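Local coordinates for putative dehydrogenase (PDB 6UUG), which acts as the methanesulfinate monooxygenase MsuC, the monooxygenase component of a two-component flavin-dependent system in bacterial sulfur assimilation, at residues R248-Q253 with H338-I343; F244-P249 with P409-Y414. All blocks are in the same frame, centred on the assembly; numbering follows the deposited sequence.

In the fold
Both contacts start from the beginning of helix 247-277, and their centres lie about 7 Å apart. Contact 1 belongs to the core: it sets this helix beside helix 333-360 through aliphatic groups alone, and every residue that touches is buried. Contact 2 is partly buried. It brings the turn and first residues of the same helix against the C-terminal tail that follows helix 392-405, and there prolines, backbone carbonyls, an arginine and a water replace the leucines and isoleucine. The two meet directly, since Pro409 at the start of the tail packs on Ala340, and Leu247 in the turn packs on Leu339. Hydrocarbon packing thus passes into polar, water-bridged contact toward the chain end.

Contact 1. Residues R248-Q253 with H338-I343; sequences RPLIAQ and HLATAI
Leu250 meets Ala340 with both tips of its fork, CD2 lying 3.7 Å from Ala340 CB and CD1 3.9 Å from the same methyl. The side chain leaves its backbone toward the other helix, and with CG anti to the carbonyl carbon (chi1 -56°) the isopropyl group reaches across the gap. CD1 continues to the side of Leu339, where it is 4.0 Å from CD2. Alanine suits the place under the leucine fork because its short side chain lets the leucine come down close to the backbone. From the other helix Ile343 replies alongside: its CD1 ends against the base of the leucine, 3.6 Å from Leu250 CB and close to the backbone O.

The two segments run in nearly the same direction, their axes 18° apart and 10.1 Å distant at closest approach, within the helical bundle that forms the C-terminal domain of the acyl-CoA dehydrogenase fold. Helix 294-327, which lies between them in the chain, also packs here, bringing Leu320 and Leu321 onto Leu339.

One turn further along, Ile343 uses its other branch. CG2, anti to the backbone N, rests 3.8 Å from Gln253 CB, so a beta-branched residue serves two neighbours at once. Gln253 offers only aliphatic carbon to this interface; OE1 accepts a hydrogen bond from Lys347, which satisfies the buried carbonyl oxygen of the amide. Were Leu250 cut back to an alanine, both methyls would go, and a gap is likely to open above the Ala340 methyl and to deprive Leu339 CD2 of one of its neighbours, although the Ile343 CD1 contact with CB could persist.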
# COMPACT_ATOMS: atom_id res chain seq x y z
N ARG A 248 -29.09 -7.30 -16.54
CA ARG A 248 -28.25 -8.34 -17.13
C ARG A 248 -26.76 -8.08 -16.93
O ARG A 248 -26.05 -8.99 -16.47
CB ARG A 248 -28.60 -8.52 -18.61
CG ARG A 248 -28.08 -9.82 -19.23
CD ARG A 248 -26.69 -9.71 -19.80
NE ARG A 248 -26.30 -11.00 -20.37
CZ ARG A 248 -25.07 -11.33 -20.74
NH1 ARG A 248 -24.07 -10.47 -20.63
NH2 ARG A 248 -24.85 -12.54 -21.24
N PRO A 249 -26.21 -6.90 -17.26
CA PRO A 249 -24.77 -6.71 -17.01
C PRO A 249 -24.42 -6.73 -15.54
O PRO A 249 -23.29 -7.10 -15.19
CB PRO A 249 -24.49 -5.34 -17.65
CG PRO A 249 -25.82 -4.64 -17.66
CD PRO A 249 -26.82 -5.72 -17.90
N LEU A 250 -25.35 -6.34 -14.66
CA LEU A 250 -25.07 -6.34 -13.23
C LEU A 250 -24.99 -7.76 -12.69
O LEU A 250 -24.17 -8.05 -11.81
CB LEU A 250 -26.13 -5.51 -12.50
CG LEU A 250 -26.29 -4.06 -12.97
CD1 LEU A 250 -27.25 -3.30 -12.05
CD2 LEU A 250 -24.92 -3.37 -12.98
N ILE A 251 -25.85 -8.66 -13.19
CA ILE A 251 -25.73 -10.07 -12.85
C ILE A 251 -24.37 -10.61 -13.30
O ILE A 251 -23.70 -11.34 -12.56
CB ILE A 251 -26.90 -10.87 -13.46
CG1 ILE A 251 -28.21 -10.47 -12.76
CG2 ILE A 251 -26.65 -12.38 -13.34
CD1 ILE A 251 -29.46 -10.88 -13.55
N ALA A 252 -23.94 -10.26 -14.51
CA ALA A 252 -22.62 -10.68 -14.97
C ALA A 252 -21.51 -10.17 -14.05
O ALA A 252 -20.64 -10.94 -13.63
CB ALA A 252 -22.39 -10.20 -16.41
N GLN A 253 -21.54 -8.87 -13.72
CA GLN A 253 -20.52 -8.29 -12.84
C GLN A 253 -20.53 -8.94 -11.46
O GLN A 253 -19.46 -9.23 -10.91
CB GLN A 253 -20.75 -6.79 -12.70
CG GLN A 253 -20.50 -6.02 -13.99
CD GLN A 253 -19.01 -5.90 -14.29
OE1 GLN A 253 -18.23 -5.53 -13.42
NE2 GLN A 253 -18.62 -6.24 -15.52
N HIS A 338 -28.27 2.32 -7.90
CA HIS A 338 -27.71 2.05 -6.58
C HIS A 338 -27.19 0.62 -6.48
O HIS A 338 -26.15 0.38 -5.85
CB HIS A 338 -28.76 2.33 -5.50
CG HIS A 338 -28.97 3.79 -5.25
ND1 HIS A 338 -29.76 4.57 -6.07
CD2 HIS A 338 -28.46 4.62 -4.32
CE1 HIS A 338 -29.74 5.82 -5.63
NE2 HIS A 338 -28.96 5.87 -4.57
N LEU A 339 -27.89 -0.34 -7.09
CA LEU A 339 -27.36 -1.70 -7.17
C LEU A 339 -26.04 -1.73 -7.93
O LEU A 339 -25.08 -2.38 -7.50
CB LEU A 339 -28.38 -2.63 -7.84
CG LEU A 339 -27.92 -4.07 -8.10
CD1 LEU A 339 -27.52 -4.79 -6.81
CD2 LEU A 339 -29.01 -4.87 -8.84
N ALA A 340 -26.00 -1.07 -9.09
CA ALA A 340 -24.77 -1.05 -9.88
C ALA A 340 -23.58 -0.52 -9.08
O ALA A 340 -22.48 -1.07 -9.16
CB ALA A 340 -24.99 -0.21 -11.14
N THR A 341 -23.79 0.56 -8.32
CA THR A 341 -22.73 1.11 -7.49
C THR A 341 -22.29 0.12 -6.42
O THR A 341 -21.09 -0.07 -6.17
CB THR A 341 -23.19 2.42 -6.86
OG1 THR A 341 -23.46 3.37 -7.90
CG2 THR A 341 -22.11 3.00 -5.94
N ALA A 342 -23.26 -0.56 -5.78
CA ALA A 342 -22.92 -1.52 -4.74
C ALA A 342 -22.12 -2.69 -5.29
O ALA A 342 -21.21 -3.21 -4.63
CB ALA A 342 -24.19 -2.03 -4.05
N ILE A 343 -22.47 -3.16 -6.49
CA ILE A 343 -21.75 -4.28 -7.11
C ILE A 343 -20.33 -3.84 -7.49
O ILE A 343 -19.35 -4.57 -7.27
CB ILE A 343 -22.51 -4.80 -8.35
CG1 ILE A 343 -23.80 -5.51 -7.93
CG2 ILE A 343 -21.61 -5.75 -9.15
CD1 ILE A 343 -24.81 -5.69 -9.12

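Contact 2. Residues F244-P249 with P409-Y414; sequences FACLRP and PVPTFY
The pyrrolidine ring of Pro249 meets the backbone of the tail with CB and CG: Thr412 O lies 3.1 Å from CG, which sits nearly straight beyond the C=O bond, and 3.2 Å from CB, while CB is also 3.7 Å from Phe413 O. Arg336 of helix 333-360 also packs on this proline. The ring of Pro411 touches with CB, 3.9 Å from Cys246 SG. Both aromatic side chains of the tail leave their backbone directed away from the helix: Phe413 packs on Leu240, and Tyr414 makes an edge-to-face stack with Trp282 of a third subunit.

Cys246 sits in a type I turn, Phe244 to Leu247, that leads into helix 247-277. Pro249 suits the first turn of that helix, where its missing N-H costs no helical hydrogen bond. On the tail side Thr412 makes an ST turn, OG1 accepting from Tyr414 N at 3.1 Å, and the same hydroxyl is hydrogen-bonded to Ser415 at the chain end.

Arg248 approaches by way of a water, which accepts from NH1 at 2.9 Å and donates to Phe413 O at 3.2 Å. Arg248 NE is hydrogen-bonded to Thr115 OG1 of helix 100-119, which helps fix the guanidinium. The chemistry therefore joins weakly polar C-H groups facing carbonyl oxygens, an apolar sulfur-to-hydrocarbon contact and one water bridge, and it probably holds the tail by close fit more than by direct polar bonds.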
# COMPACT_ATOMS: atom_id res chain seq x y z
N PHE A 244 -35.09 -3.16 -15.49
CA PHE A 244 -35.08 -4.60 -15.24
C PHE A 244 -34.23 -5.34 -16.26
O PHE A 244 -33.38 -6.17 -15.89
CB PHE A 244 -36.53 -5.11 -15.22
CG PHE A 244 -36.69 -6.57 -14.86
CD1 PHE A 244 -36.21 -7.06 -13.65
CD2 PHE A 244 -37.37 -7.44 -15.71
CE1 PHE A 244 -36.36 -8.40 -13.32
CE2 PHE A 244 -37.53 -8.76 -15.38
CZ PHE A 244 -37.03 -9.25 -14.18
N ALA A 245 -34.42 -5.06 -17.55
CA ALA A 245 -33.54 -5.65 -18.56
C ALA A 245 -32.08 -5.29 -18.30
O ALA A 245 -31.18 -6.10 -18.54
CB ALA A 245 -33.96 -5.20 -19.96
N CYS A 246 -31.84 -4.07 -17.83
CA CYS A 246 -30.49 -3.61 -17.53
C CYS A 246 -29.90 -4.26 -16.30
O CYS A 246 -28.76 -3.93 -15.93
CB CYS A 246 -30.49 -2.09 -17.39
SG CYS A 246 -30.66 -1.23 -19.01
N LEU A 247 -30.61 -5.18 -15.65
CA LEU A 247 -29.95 -6.00 -14.64
C LEU A 247 -28.98 -7.01 -15.25
O LEU A 247 -28.13 -7.53 -14.53
CB LEU A 247 -30.96 -6.76 -13.78
CG LEU A 247 -31.83 -5.98 -12.81
CD1 LEU A 247 -32.80 -6.97 -12.15
CD2 LEU A 247 -31.05 -5.19 -11.77
N ARG A 248 -29.09 -7.30 -16.54
CA ARG A 248 -28.25 -8.34 -17.13
C ARG A 248 -26.76 -8.08 -16.93
O ARG A 248 -26.05 -8.99 -16.47
CB ARG A 248 -28.60 -8.52 -18.61
CG ARG A 248 -28.08 -9.82 -19.23
CD ARG A 248 -26.69 -9.71 -19.80
NE ARG A 248 -26.30 -11.00 -20.37
CZ ARG A 248 -25.07 -11.33 -20.74
NH1 ARG A 248 -24.07 -10.47 -20.63
NH2 ARG A 248 -24.85 -12.54 -21.24
N PRO A 249 -26.21 -6.90 -17.26
CA PRO A 249 -24.77 -6.71 -17.01
C PRO A 249 -24.42 -6.73 -15.54
O PRO A 249 -23.29 -7.10 -15.19
CB PRO A 249 -24.49 -5.34 -17.65
CG PRO A 249 -25.82 -4.64 -17.66
CD PRO A 249 -26.82 -5.72 -17.90
N PRO A 409 -24.28 5.34 -12.52
CA PRO A 409 -23.55 4.78 -13.66
C PRO A 409 -24.47 4.62 -14.86
O PRO A 409 -25.68 4.42 -14.73
CB PRO A 409 -23.07 3.41 -13.13
CG PRO A 409 -23.92 3.12 -11.95
CD PRO A 409 -24.33 4.43 -11.36
N VAL A 410 -23.88 4.74 -16.05
CA VAL A 410 -24.63 4.62 -17.30
C VAL A 410 -24.68 3.15 -17.69
O VAL A 410 -23.62 2.52 -17.81
CB VAL A 410 -23.99 5.45 -18.42
CG1 VAL A 410 -24.80 5.30 -19.71
CG2 VAL A 410 -23.90 6.92 -18.00
N PRO A 411 -25.86 2.57 -17.90
CA PRO A 411 -25.95 1.14 -18.24
C PRO A 411 -25.24 0.81 -19.55
O PRO A 411 -25.49 1.43 -20.59
CB PRO A 411 -27.47 0.91 -18.34
CG PRO A 411 -28.06 1.94 -17.49
CD PRO A 411 -27.18 3.16 -17.61
N THR A 412 -24.32 -0.15 -19.47
CA THR A 412 -23.65 -0.70 -20.65
C THR A 412 -23.57 -2.22 -20.46
O THR A 412 -24.11 -2.77 -19.50
CB THR A 412 -22.25 -0.10 -20.84
OG1 THR A 412 -21.40 -0.56 -19.78
CG2 THR A 412 -22.28 1.42 -20.84
N PHE A 413 -22.86 -2.90 -21.36
CA PHE A 413 -22.64 -4.33 -21.17
C PHE A 413 -21.61 -4.62 -20.09
O PHE A 413 -21.45 -5.79 -19.71
CB PHE A 413 -22.24 -4.98 -22.50
CG PHE A 413 -23.42 -5.28 -23.42
CD1 PHE A 413 -23.93 -4.31 -24.27
CD2 PHE A 413 -24.02 -6.54 -23.41
CE1 PHE A 413 -25.01 -4.59 -25.11
CE2 PHE A 413 -25.11 -6.82 -24.25
CZ PHE A 413 -25.60 -5.84 -25.09
N TYR A 414 -20.93 -3.60 -19.56
CA TYR A 414 -19.98 -3.77 -18.47
C TYR A 414 -20.34 -2.97 -17.22
O TYR A 414 -19.55 -2.97 -16.26
CB TYR A 414 -18.56 -3.38 -18.91
CG TYR A 414 -17.91 -4.31 -19.92
CD1 TYR A 414 -18.04 -4.09 -21.29
CD2 TYR A 414 -17.14 -5.39 -19.50
CE1 TYR A 414 -17.44 -4.94 -22.21
CE2 TYR A 414 -16.54 -6.25 -20.41
CZ TYR A 414 -16.69 -6.02 -21.76
OH TYR A 414 -16.09 -6.86 -22.67
O HOH W 1 -24.04 -7.59 -20.34